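Local coordinates for protein jasmonate-induced oxygenase 2 (Arabidopsis thaliana, PDB 6LSV) that oxidises the stress hormone jasmonate to 12-hydroxyjasmonate, using iron, 2-oxoglutarate and molecular oxygen, and so acts on jasmonate signalling in plant defence, at residues D61-I64 / M65-S69; E95-R98 / E99-M103; P104-A107 / K108-Y111; K190-K193 / F194-F198; Q331-L334 / F335-Q339. All coordinates share one frame; numbering follows the deposited sequence.

How the contacts relate
Only contact 5 (331-334/335-339) enters the active site: Arg333 and Arg337 bind the carboxylate of jasmonate, and the side chain of Ile336 lies about 7 Å from the iron. Contact 2, on helix 87-102, stands further back: the side chains of Phe101 and Arg98 lie about 7 Å from those of Asn210 and Arg294, which bind 2-oxoglutarate, and Phe101 about 11 Å from both 2-oxoglutarate and jasmonate. Contact 3 follows it in the chain and touches it, Lys108 NZ lying 3.3 Å from Met103 O. Contacts 1 and 4 occupy the same side of the chain's centre, their nearest atoms about 8 Å apart; contacts 2 and 3 lie opposite contact 4.

Contact 1: D61-I64 / M65-S69; sequences DDVI and MARIS
Ile64 O accepts the backbone N-H of Ile68 at 2.6 Å. One residue earlier, Arg67 N gives its bond to Val63 O at 3.0 Å. These two i to i+4 bonds open helix 63-74. Ahead of them Asp62 takes the N-cap position: its OD2 accepts a weak bond from Ile64 N at 3.5 Å, while its carbonyl oxygen receives another weak one from Met65 N.

The side chains spread round this first turn. Ile64 and Ile68 run side by side in the same direction, and their CD1 methyls meet at 3.6 Å. Ile64 CG1 sits between its backbone N and carbonyl carbon (chi1 71°), which carries CD1 forward along the helix to that meeting. Met65 bends at chi2 and comes alongside Ile64 more loosely, SD lying 4.4 Å from Ile64 CD1. On another side of the turn the aliphatic part of Arg67 runs beside the Val63 carbonyl, its CG 3.4 Å from Val63 O, before CD approaches Val63 CG1. Outside the turn, Met65 touches Val182 and Asn186 of helix 161-186, and Ile68 reaches Ile48 of strand 47-49.

Asp62 places a carboxylate where the first amide N-H groups of the helix point. Its negative charge would be expected to suit the positive end of the helix dipole, even though the capping bond is long. Met65 and Ile68 fasten the same helix start to helix 161-186 and strand 47-49.

Contact 2: E95-R98 / E99-M103; sequences ENWR and EFFHM
Trp97 and Phe100 form an offset edge-to-face pair, the six-membered ring of Trp97 turning its edge to the face of Phe100. Centroids are 5.6 Å apart and the planes stand at 81°. Trp97 CE3 does much of the touching, lying 3.9 Å from Phe100 CD2 and equally close to Phe101 CE2. Phe100 CG is anti to its backbone N (chi1 173°), which lays the ring alongside the indole. Tyr139 meets both Trp97 and Phe100, and Phe101 packs on Tyr211, so this face of helix 87-102 is buried against the sheet and helix 161-186.

A CH-pi contact marks another face: Arg98 CG lies 3.8 Å from the centroid of the His102 ring, over its face, as the two side chains run side by side.

Among charged groups, Arg98 grips Glu95 side-on. NE meets OE1 of Glu95 at 2.8 Å and NH2 meets OE2 at 3.1 Å, the latter on the syn lone pair; both acceptors lie close to the guanidinium plane. Backbone bonds run regularly from Glu95 to His102, among them Phe101 N to Trp97 O at 2.9 Å.

Glu293 forms a salt bridge with Arg98 NH1 and a hydrogen bond with His102 NE2. Arg98 thus has two carboxylates around it, which should keep its guanidinium fixed in orientation; the acid may favour a protonated His102, while the nearby guanidinium would oppose it.

Contact 3: P104-A107 / K108-Y111; sequences PVNA and KETY
Val105 and Lys108 bring their side chains across each other, the lysine doubling back over the start of its own turn. Lys108 runs nearly extended through its middle and bends at its last torsion (chi4 80°). This sets NZ beside the backbone of Val105, 3.3 Å from Val105 CA, with Val105 CB also near at 4.1 Å. The ammonium finds its polar partners outside the turn, in Met103 O and Gln11 OE1.

Asn106 and Glu109 approach on another side. Asn106 OD1 faces the aliphatic Glu109 CG at 4.0 Å, and the amide and carboxylate planes are inclined by 57°. The carboxylate itself is engaged by Arg9, which forms a salt bridge with Glu109 OE2.

In the backbone, the Val105 carbonyl oxygen accepts from Lys108 N at 3.2 Å, and more weakly from Glu109 N.

The turn belongs to the loop between helix 87-102 and strand 120-122. Val105 rests on Gln11, Ser12 and Glu15 of helix 10-15, while Val105, Lys108 and Tyr111 all touch Tyr121 of the strand.

Contact 4: K190-K193 / F194-F198; sequences KEDK and FQEAF
Lys190 NZ is held between two carboxylates: it forms a salt bridge with Glu196 OE2 at 3.3 Å and a weaker one with Asp192 OD1 at 3.4 Å. Lys193 NZ takes the other oxygen of the glutamate, Glu196 OE1, at 3.1 Å, approaching from above the carboxylate plane (42° out of it). Glu196 therefore spans two lysines, one with each oxygen. Its chain is extended beyond CG, whereas Lys193 folds at chi2 and chi3 (52° and 64°), bringing its ammonium back over the first turn of the helix. Asp192 OD2 and Glu196 OE2 come within 4.3 Å of each other; the shared Lys190 ammonium probably eases that like-charge approach.

The backbone beneath is a type I turn from Lys190 to Lys193, closed by Lys193 N to Lys190 O, that runs straight into helix 193-197. Asp192 O accepts from Glu196 N at 3.0 Å and Lys193 O from Ala197 N at 2.9 Å. Although Asp192 stands at the N-cap position, its side chain makes no capping bond and serves the lysine instead. A water links Glu191 O to Gln195 N, and Ser184 OG accepts from Phe194 N, so two N-H groups of the first turn are met from outside the helix.

Phe194 turns inward, onto helix 161-186 and Ile271 of helix 269-274. The arrangement is a surface salt-bridge network at a helix N-terminus, with Lys193 and Glu196 in the i to i+3 spacing typical of ion pairs within one helical turn.

Contact 5: Q331-L334 / F335-Q339; sequences QYRL and FIRTQ. With JAA ({(1R,2R)-3-oxo-2-[(2Z)-pent-2-en-1-yl]cyclopentyl}acetic acid), chain D.
Phe335 N bonds to Tyr332 O at 3.0 Å and Arg337 N to Arg333 O at 3.2 Å, so the chain passes from helix 329-332 into helix 334-339 with a change of spacing near Arg333. Leu334 O then accepts two donors of Thr338, the backbone N at 2.8 Å and OG1, which arrive from opposite faces of the carbonyl plane.

Arg333 and Arg337 run side by side toward the jasmonate carboxylate, their guanidinium planes 57° apart. Arg333 meets it side-on: NE reaches O03 of the ligand at 2.8 Å, while NH2 reaches O02 at 2.7 Å in an almost straight bond (172°). Arg337, extended from CG to NE (chi3 -179°), brings NE to the same O03 at 2.6 Å; its NH2 adds a weak bond. Arg208 gives the ligand a further hydrogen bond.

On another side Phe335 directs its edge at the face of Tyr332, with centroids 5.8 Å apart, and Tyr332 OH bonds to Asp269. Ile336 places CD1 4.2 Å from C13 in the pentenyl tail of jasmonate.

Of these two arginines, both grip O03 and Arg333 also holds O02, and the anion probably offsets the charge of the paired guanidinium groups. Such bonding should fix the carboxylate end of the substrate, while Ile336 gives its tail an apolar neighbour.

Contact 1: D61-I64 / M65-S69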
# COMPACT_ATOMS: atom_id res chain seq x y z
N ASP A 61 -28.16 -2.81 1.07
CA ASP A 61 -28.32 -1.38 0.86
C ASP A 61 -28.62 -0.68 2.18
O ASP A 61 -29.65 -0.03 2.34
CB ASP A 61 -29.41 -1.10 -0.17
CG ASP A 61 -29.13 -1.78 -1.49
OD1 ASP A 61 -27.97 -1.71 -1.96
OD2 ASP A 61 -30.06 -2.39 -2.06
N ASP A 62 -27.69 -0.83 3.11
CA ASP A 62 -27.87 -0.48 4.50
C ASP A 62 -27.45 0.96 4.76
O ASP A 62 -27.11 1.72 3.85
CB ASP A 62 -27.08 -1.46 5.37
CG ASP A 62 -27.60 -1.56 6.79
OD1 ASP A 62 -28.62 -2.25 7.01
OD2 ASP A 62 -26.98 -0.95 7.68
N VAL A 63 -27.48 1.36 6.04
CA VAL A 63 -26.80 2.57 6.47
C VAL A 63 -25.31 2.46 6.20
O VAL A 63 -24.61 3.47 6.03
CB VAL A 63 -27.09 2.83 7.97
CG1 VAL A 63 -26.44 4.12 8.45
CG2 VAL A 63 -28.60 2.87 8.22
N ILE A 64 -24.80 1.23 6.13
CA ILE A 64 -23.38 1.00 5.92
C ILE A 64 -22.96 1.40 4.52
O ILE A 64 -21.85 1.91 4.31
CB ILE A 64 -23.04 -0.46 6.25
CG1 ILE A 64 -23.60 -1.41 5.18
CG2 ILE A 64 -23.66 -0.80 7.55
CD1 ILE A 64 -22.56 -1.96 4.21
N MET A 65 -23.84 1.18 3.53
CA MET A 65 -23.54 1.62 2.18
C MET A 65 -23.33 3.13 2.14
O MET A 65 -22.46 3.63 1.42
CB MET A 65 -24.66 1.21 1.23
CG MET A 65 -24.16 0.69 -0.10
SD MET A 65 -23.46 -0.96 0.04
CE MET A 65 -23.27 -1.37 -1.70
N ALA A 66 -24.10 3.87 2.94
CA ALA A 66 -23.85 5.30 3.07
C ALA A 66 -22.54 5.56 3.80
O ALA A 66 -21.81 6.49 3.44
CB ALA A 66 -25.02 5.97 3.79
N ARG A 67 -22.21 4.74 4.80
CA ARG A 67 -20.98 4.95 5.55
C ARG A 67 -19.76 4.62 4.71
O ARG A 67 -18.77 5.37 4.71
CB ARG A 67 -20.99 4.11 6.83
CG ARG A 67 -22.01 4.54 7.86
CD ARG A 67 -22.23 3.43 8.87
NE ARG A 67 -20.98 2.79 9.24
CZ ARG A 67 -20.60 2.56 10.49
NH1 ARG A 67 -21.38 2.92 11.50
NH2 ARG A 67 -19.44 1.96 10.74
N ILE A 68 -19.80 3.50 3.99
CA ILE A 68 -18.70 3.13 3.10
C ILE A 68 -18.45 4.23 2.08
O ILE A 68 -17.32 4.67 1.87
CB ILE A 68 -18.99 1.79 2.41
CG1 ILE A 68 -19.09 0.65 3.43
CG2 ILE A 68 -17.93 1.49 1.36
CD1 ILE A 68 -19.49 -0.66 2.79
N SER A 69 -19.52 4.69 1.42
CA SER A 69 -19.38 5.75 0.44
C SER A 69 -18.97 7.06 1.10
O SER A 69 -18.22 7.84 0.50
CB SER A 69 -20.69 5.93 -0.34
OG SER A 69 -20.83 7.27 -0.77

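Contact 2: E95-R98 / E99-M103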
# COMPACT_ATOMS: atom_id res chain seq x y z
N GLU A 95 3.32 -13.52 10.74
CA GLU A 95 4.42 -14.15 11.48
C GLU A 95 5.40 -14.85 10.55
O GLU A 95 6.59 -14.94 10.87
CB GLU A 95 3.86 -15.12 12.51
CG GLU A 95 3.04 -14.44 13.60
CD GLU A 95 3.73 -13.22 14.18
OE1 GLU A 95 4.90 -13.33 14.60
OE2 GLU A 95 3.10 -12.14 14.22
N ASN A 96 4.93 -15.35 9.40
CA ASN A 96 5.86 -15.86 8.39
C ASN A 96 6.78 -14.75 7.90
O ASN A 96 8.00 -14.94 7.83
CB ASN A 96 5.08 -16.46 7.22
CG ASN A 96 4.83 -17.94 7.39
OD1 ASN A 96 5.48 -18.76 6.75
ND2 ASN A 96 3.89 -18.29 8.26
N TRP A 97 6.21 -13.59 7.57
CA TRP A 97 7.04 -12.48 7.10
C TRP A 97 7.91 -11.93 8.23
O TRP A 97 9.08 -11.59 8.01
CB TRP A 97 6.16 -11.38 6.50
CG TRP A 97 5.77 -11.68 5.08
CD1 TRP A 97 4.55 -12.09 4.64
CD2 TRP A 97 6.62 -11.60 3.93
NE1 TRP A 97 4.58 -12.27 3.27
CE2 TRP A 97 5.84 -11.98 2.82
CE3 TRP A 97 7.95 -11.25 3.73
CZ2 TRP A 97 6.35 -12.01 1.52
CZ3 TRP A 97 8.46 -11.28 2.45
CH2 TRP A 97 7.66 -11.66 1.36
N ARG A 98 7.36 -11.84 9.44
CA ARG A 98 8.17 -11.41 10.58
C ARG A 98 9.37 -12.32 10.76
O ARG A 98 10.48 -11.85 11.04
CB ARG A 98 7.33 -11.38 11.86
CG ARG A 98 8.07 -10.81 13.05
CD ARG A 98 7.40 -11.16 14.37
NE ARG A 98 5.98 -10.80 14.41
CZ ARG A 98 5.53 -9.55 14.49
NH1 ARG A 98 6.39 -8.53 14.52
NH2 ARG A 98 4.23 -9.32 14.53
N GLU A 99 9.18 -13.63 10.59
CA GLU A 99 10.29 -14.57 10.67
C GLU A 99 11.31 -14.33 9.57
O GLU A 99 12.52 -14.42 9.80
CB GLU A 99 9.76 -16.01 10.62
CG GLU A 99 10.82 -17.08 10.45
CD GLU A 99 11.74 -17.21 11.66
OE1 GLU A 99 11.32 -17.83 12.66
OE2 GLU A 99 12.88 -16.69 11.60
N PHE A 100 10.83 -14.00 8.36
CA PHE A 100 11.74 -13.68 7.27
C PHE A 100 12.61 -12.48 7.61
O PHE A 100 13.82 -12.49 7.38
CB PHE A 100 10.94 -13.43 5.99
CG PHE A 100 11.78 -12.92 4.84
CD1 PHE A 100 12.55 -13.79 4.09
CD2 PHE A 100 11.79 -11.57 4.53
CE1 PHE A 100 13.32 -13.32 3.04
CE2 PHE A 100 12.56 -11.10 3.48
CZ PHE A 100 13.32 -11.97 2.73
N PHE A 101 12.00 -11.44 8.18
CA PHE A 101 12.75 -10.23 8.50
C PHE A 101 13.59 -10.36 9.76
O PHE A 101 14.49 -9.55 9.98
CB PHE A 101 11.80 -9.04 8.62
CG PHE A 101 11.30 -8.54 7.29
CD1 PHE A 101 12.16 -7.88 6.42
CD2 PHE A 101 9.98 -8.73 6.91
CE1 PHE A 101 11.70 -7.41 5.20
CE2 PHE A 101 9.52 -8.27 5.69
CZ PHE A 101 10.39 -7.61 4.83
N HIS A 102 13.31 -11.36 10.60
CA HIS A 102 14.16 -11.63 11.75
C HIS A 102 15.41 -12.43 11.39
O HIS A 102 16.33 -12.51 12.21
CB HIS A 102 13.38 -12.36 12.84
CG HIS A 102 12.44 -11.47 13.59
ND1 HIS A 102 11.59 -11.94 14.57
CD2 HIS A 102 12.21 -10.14 13.51
CE1 HIS A 102 10.88 -10.93 15.06
NE2 HIS A 102 11.24 -9.83 14.43
N MET A 103 15.46 -13.01 10.19
CA MET A 103 16.66 -13.62 9.64
C MET A 103 17.82 -12.63 9.66
O MET A 103 17.59 -11.41 9.64
CB MET A 103 16.42 -14.09 8.21
CG MET A 103 15.93 -15.50 8.07
SD MET A 103 16.51 -16.15 6.49
CE MET A 103 15.62 -15.10 5.35

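Contact 3: P104-A107 / K108-Y111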
# COMPACT_ATOMS: atom_id res chain seq x y z
N PRO A 104 19.06 -13.11 9.70
CA PRO A 104 20.20 -12.20 9.49
C PRO A 104 20.08 -11.49 8.15
O PRO A 104 19.60 -12.06 7.17
CB PRO A 104 21.41 -13.14 9.53
CG PRO A 104 20.95 -14.29 10.37
CD PRO A 104 19.49 -14.47 10.07
N VAL A 105 20.52 -10.23 8.12
CA VAL A 105 20.38 -9.41 6.92
C VAL A 105 21.02 -10.09 5.72
O VAL A 105 20.48 -10.06 4.61
CB VAL A 105 20.98 -8.01 7.16
CG1 VAL A 105 20.64 -7.09 6.01
CG2 VAL A 105 20.48 -7.42 8.47
N ASN A 106 22.18 -10.71 5.91
CA ASN A 106 22.89 -11.32 4.79
C ASN A 106 22.20 -12.57 4.25
O ASN A 106 22.64 -13.09 3.22
CB ASN A 106 24.33 -11.65 5.19
CG ASN A 106 25.15 -10.41 5.48
OD1 ASN A 106 24.98 -9.38 4.82
ND2 ASN A 106 26.04 -10.50 6.46
N ALA A 107 21.15 -13.05 4.91
CA ALA A 107 20.41 -14.20 4.41
C ALA A 107 19.38 -13.82 3.35
O ALA A 107 18.95 -14.68 2.58
CB ALA A 107 19.71 -14.92 5.57
N LYS A 108 18.97 -12.55 3.31
CA LYS A 108 18.07 -12.06 2.27
C LYS A 108 18.78 -11.26 1.19
O LYS A 108 18.15 -10.90 0.19
CB LYS A 108 16.96 -11.18 2.88
CG LYS A 108 16.81 -11.28 4.39
CD LYS A 108 15.96 -10.13 4.92
CE LYS A 108 15.92 -10.09 6.44
NZ LYS A 108 17.13 -9.47 7.04
N GLU A 109 20.08 -10.98 1.36
CA GLU A 109 20.80 -10.13 0.41
C GLU A 109 20.73 -10.68 -1.01
O GLU A 109 20.66 -9.92 -1.97
CB GLU A 109 22.25 -9.96 0.84
CG GLU A 109 22.52 -8.74 1.70
CD GLU A 109 22.19 -7.43 0.99
OE1 GLU A 109 22.25 -7.39 -0.26
OE2 GLU A 109 21.88 -6.44 1.69
N THR A 110 20.76 -12.00 -1.15
CA THR A 110 20.65 -12.61 -2.47
C THR A 110 19.32 -12.31 -3.15
O THR A 110 19.19 -12.55 -4.35
CB THR A 110 20.84 -14.12 -2.35
OG1 THR A 110 20.83 -14.70 -3.66
CG2 THR A 110 19.71 -14.70 -1.55
N TYR A 111 18.33 -11.79 -2.41
CA TYR A 111 17.04 -11.39 -2.97
C TYR A 111 16.97 -9.91 -3.28
O TYR A 111 15.88 -9.40 -3.58
CB TYR A 111 15.92 -11.76 -2.00
CG TYR A 111 15.68 -13.24 -1.83
CD1 TYR A 111 15.45 -14.05 -2.94
CD2 TYR A 111 15.65 -13.82 -0.57
CE1 TYR A 111 15.21 -15.40 -2.78
CE2 TYR A 111 15.41 -15.17 -0.41
CZ TYR A 111 15.19 -15.95 -1.52
OH TYR A 111 14.96 -17.30 -1.37

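Contact 4: K190-K193 / F194-F198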
# COMPACT_ATOMS: atom_id res chain seq x y z
N LYS A 190 -23.36 0.11 -12.55
CA LYS A 190 -23.46 -1.34 -12.58
C LYS A 190 -22.46 -1.93 -11.60
O LYS A 190 -21.30 -1.51 -11.56
CB LYS A 190 -23.19 -1.87 -13.99
CG LYS A 190 -24.26 -1.53 -15.01
CD LYS A 190 -23.79 -1.83 -16.42
CE LYS A 190 -23.46 -3.30 -16.59
NZ LYS A 190 -22.09 -3.49 -17.14
N GLU A 191 -22.91 -2.91 -10.81
CA GLU A 191 -22.09 -3.37 -9.70
C GLU A 191 -20.74 -3.93 -10.16
O GLU A 191 -19.83 -4.07 -9.33
CB GLU A 191 -22.85 -4.42 -8.89
CG GLU A 191 -23.00 -5.76 -9.57
CD GLU A 191 -23.36 -6.87 -8.59
OE1 GLU A 191 -22.73 -7.95 -8.64
OE2 GLU A 191 -24.27 -6.64 -7.77
N ASP A 192 -20.58 -4.23 -11.45
CA ASP A 192 -19.33 -4.74 -11.98
C ASP A 192 -18.62 -3.73 -12.87
O ASP A 192 -17.76 -4.11 -13.67
CB ASP A 192 -19.56 -6.05 -12.74
CG ASP A 192 -20.24 -5.84 -14.08
OD1 ASP A 192 -21.06 -4.90 -14.21
OD2 ASP A 192 -19.96 -6.62 -15.02
N LYS A 193 -18.95 -2.44 -12.73
CA LYS A 193 -18.35 -1.42 -13.59
C LYS A 193 -16.86 -1.26 -13.32
O LYS A 193 -16.06 -1.14 -14.26
CB LYS A 193 -19.09 -0.09 -13.42
CG LYS A 193 -18.59 1.04 -14.32
CD LYS A 193 -18.53 0.63 -15.79
CE LYS A 193 -19.91 0.31 -16.36
NZ LYS A 193 -19.86 -0.07 -17.80
N PHE A 194 -16.45 -1.25 -12.05
CA PHE A 194 -15.03 -1.14 -11.73
C PHE A 194 -14.26 -2.36 -12.22
O PHE A 194 -13.21 -2.22 -12.85
CB PHE A 194 -14.83 -0.97 -10.22
CG PHE A 194 -14.94 0.45 -9.75
CD1 PHE A 194 -15.61 1.40 -10.50
CD2 PHE A 194 -14.38 0.83 -8.54
CE1 PHE A 194 -15.71 2.70 -10.06
CE2 PHE A 194 -14.47 2.14 -8.10
CZ PHE A 194 -15.14 3.07 -8.86
N GLN A 195 -14.77 -3.56 -11.93
CA GLN A 195 -14.13 -4.77 -12.42
C GLN A 195 -13.97 -4.74 -13.93
O GLN A 195 -12.98 -5.24 -14.47
CB GLN A 195 -14.94 -6.00 -12.01
CG GLN A 195 -14.14 -7.28 -12.05
CD GLN A 195 -13.11 -7.33 -10.95
OE1 GLN A 195 -13.43 -7.11 -9.78
NE2 GLN A 195 -11.86 -7.60 -11.31
N GLU A 196 -14.94 -4.13 -14.63
CA GLU A 196 -14.83 -3.94 -16.07
C GLU A 196 -13.67 -3.01 -16.41
O GLU A 196 -12.81 -3.35 -17.23
CB GLU A 196 -16.15 -3.38 -16.59
CG GLU A 196 -16.56 -3.82 -17.97
CD GLU A 196 -17.88 -3.19 -18.39
OE1 GLU A 196 -17.86 -2.09 -18.98
OE2 GLU A 196 -18.94 -3.80 -18.11
N ALA A 197 -13.63 -1.84 -15.77
CA ALA A 197 -12.62 -0.84 -16.10
C ALA A 197 -11.21 -1.34 -15.80
O ALA A 197 -10.26 -0.93 -16.48
CB ALA A 197 -12.89 0.45 -15.32
N PHE A 198 -11.06 -2.21 -14.81
CA PHE A 198 -9.75 -2.74 -14.45
C PHE A 198 -9.24 -3.80 -15.43
O PHE A 198 -8.08 -4.19 -15.33
CB PHE A 198 -9.79 -3.36 -13.06
CG PHE A 198 -9.63 -2.37 -11.94
CD1 PHE A 198 -10.33 -1.17 -11.95
CD2 PHE A 198 -8.80 -2.65 -10.87
CE1 PHE A 198 -10.20 -0.28 -10.91
CE2 PHE A 198 -8.67 -1.76 -9.82
CZ PHE A 198 -9.37 -0.57 -9.85
O HOH W 1 -16.57 -4.26 -9.55

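Contact 5: Q331-L334 / F335-Q339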
# COMPACT_ATOMS: atom_id res chain seq x y z
N GLN A 331 2.51 3.54 -17.25
CA GLN A 331 3.12 4.86 -17.27
C GLN A 331 3.06 5.51 -15.89
O GLN A 331 4.02 6.15 -15.45
CB GLN A 331 2.42 5.76 -18.29
CG GLN A 331 2.87 5.56 -19.72
CD GLN A 331 1.72 5.67 -20.70
OE1 GLN A 331 0.89 6.58 -20.60
NE2 GLN A 331 1.66 4.76 -21.66
N TYR A 332 1.93 5.36 -15.20
CA TYR A 332 1.71 6.07 -13.95
C TYR A 332 2.67 5.59 -12.86
O TYR A 332 3.26 6.40 -12.15
CB TYR A 332 0.26 5.90 -13.50
CG TYR A 332 -0.14 6.80 -12.36
CD1 TYR A 332 0.16 6.47 -11.04
CD2 TYR A 332 -0.81 7.99 -12.60
CE1 TYR A 332 -0.20 7.30 -10.00
CE2 TYR A 332 -1.18 8.82 -11.56
CZ TYR A 332 -0.87 8.47 -10.26
OH TYR A 332 -1.23 9.29 -9.23
N ARG A 333 2.82 4.28 -12.72
CA ARG A 333 3.59 3.73 -11.61
C ARG A 333 5.06 4.14 -11.66
O ARG A 333 5.76 3.99 -10.65
CB ARG A 333 3.47 2.21 -11.58
CG ARG A 333 4.27 1.52 -12.66
CD ARG A 333 3.68 0.17 -12.99
NE ARG A 333 3.39 -0.58 -11.78
CZ ARG A 333 2.86 -1.80 -11.78
NH1 ARG A 333 2.56 -2.38 -12.93
NH2 ARG A 333 2.62 -2.43 -10.63
N LEU A 334 5.55 4.65 -12.79
CA LEU A 334 6.94 5.07 -12.85
C LEU A 334 7.21 6.33 -12.04
O LEU A 334 8.36 6.58 -11.67
CB LEU A 334 7.36 5.29 -14.31
CG LEU A 334 7.52 3.97 -15.08
CD1 LEU A 334 7.71 4.22 -16.57
CD2 LEU A 334 8.68 3.17 -14.50
N PHE A 335 6.18 7.13 -11.73
CA PHE A 335 6.37 8.33 -10.93
C PHE A 335 6.92 7.99 -9.55
O PHE A 335 7.95 8.53 -9.13
CB PHE A 335 5.06 9.11 -10.81
CG PHE A 335 4.63 9.75 -12.10
CD1 PHE A 335 5.54 10.44 -12.89
CD2 PHE A 335 3.30 9.68 -12.51
CE1 PHE A 335 5.14 11.03 -14.07
CE2 PHE A 335 2.90 10.27 -13.70
CZ PHE A 335 3.82 10.95 -14.48
N ILE A 336 6.25 7.09 -8.83
CA ILE A 336 6.75 6.70 -7.51
C ILE A 336 7.97 5.79 -7.64
O ILE A 336 8.80 5.72 -6.73
CB ILE A 336 5.64 6.03 -6.68
CG1 ILE A 336 5.88 6.30 -5.19
CG2 ILE A 336 5.56 4.53 -6.96
CD1 ILE A 336 4.83 5.67 -4.28
N ARG A 337 8.11 5.09 -8.77
CA ARG A 337 9.30 4.25 -8.95
C ARG A 337 10.55 5.09 -9.16
O ARG A 337 11.64 4.68 -8.76
CB ARG A 337 9.10 3.30 -10.13
CG ARG A 337 8.37 2.02 -9.75
CD ARG A 337 7.78 1.34 -10.96
NE ARG A 337 7.06 0.12 -10.60
CZ ARG A 337 7.41 -1.10 -10.99
NH1 ARG A 337 8.47 -1.28 -11.77
NH2 ARG A 337 6.69 -2.15 -10.61
N THR A 338 10.40 6.28 -9.75
CA THR A 338 11.54 7.16 -9.98
C THR A 338 11.77 8.15 -8.85
O THR A 338 12.92 8.46 -8.53
CB THR A 338 11.34 7.93 -11.30
OG1 THR A 338 10.77 7.06 -12.28
CG2 THR A 338 12.67 8.47 -11.81
N GLN A 339 10.69 8.64 -8.22
CA GLN A 339 10.80 9.67 -7.19
C GLN A 339 10.59 9.16 -5.77
O GLN A 339 10.95 9.87 -4.82
CB GLN A 339 9.78 10.79 -7.44
CG GLN A 339 9.99 11.56 -8.72
CD GLN A 339 9.06 12.76 -8.81
OE1 GLN A 339 7.96 12.74 -8.27
NE2 GLN A 339 9.51 13.80 -9.50
O01 JAA D . 7.29 -0.89 -3.55
O02 JAA D . 3.17 -1.03 -8.40
O03 JAA D . 4.78 0.02 -9.41
C04 JAA D . 5.27 -0.49 -6.24
C05 JAA D . 5.85 0.19 -4.88
C06 JAA D . 6.55 -0.95 -6.99
C07 JAA D . 7.57 -0.94 -6.06
C08 JAA D . 6.89 -0.55 -4.62
C09 JAA D . 4.80 0.11 -3.69
C10 JAA D . 4.53 0.44 -7.03
C11 JAA D . 3.87 1.33 -3.72
C12 JAA D . 4.14 -0.23 -8.36
C13 JAA D . 3.63 2.05 -2.64
C14 JAA D . 4.26 1.70 -1.30
C15 JAA D . 4.94 2.93 -0.72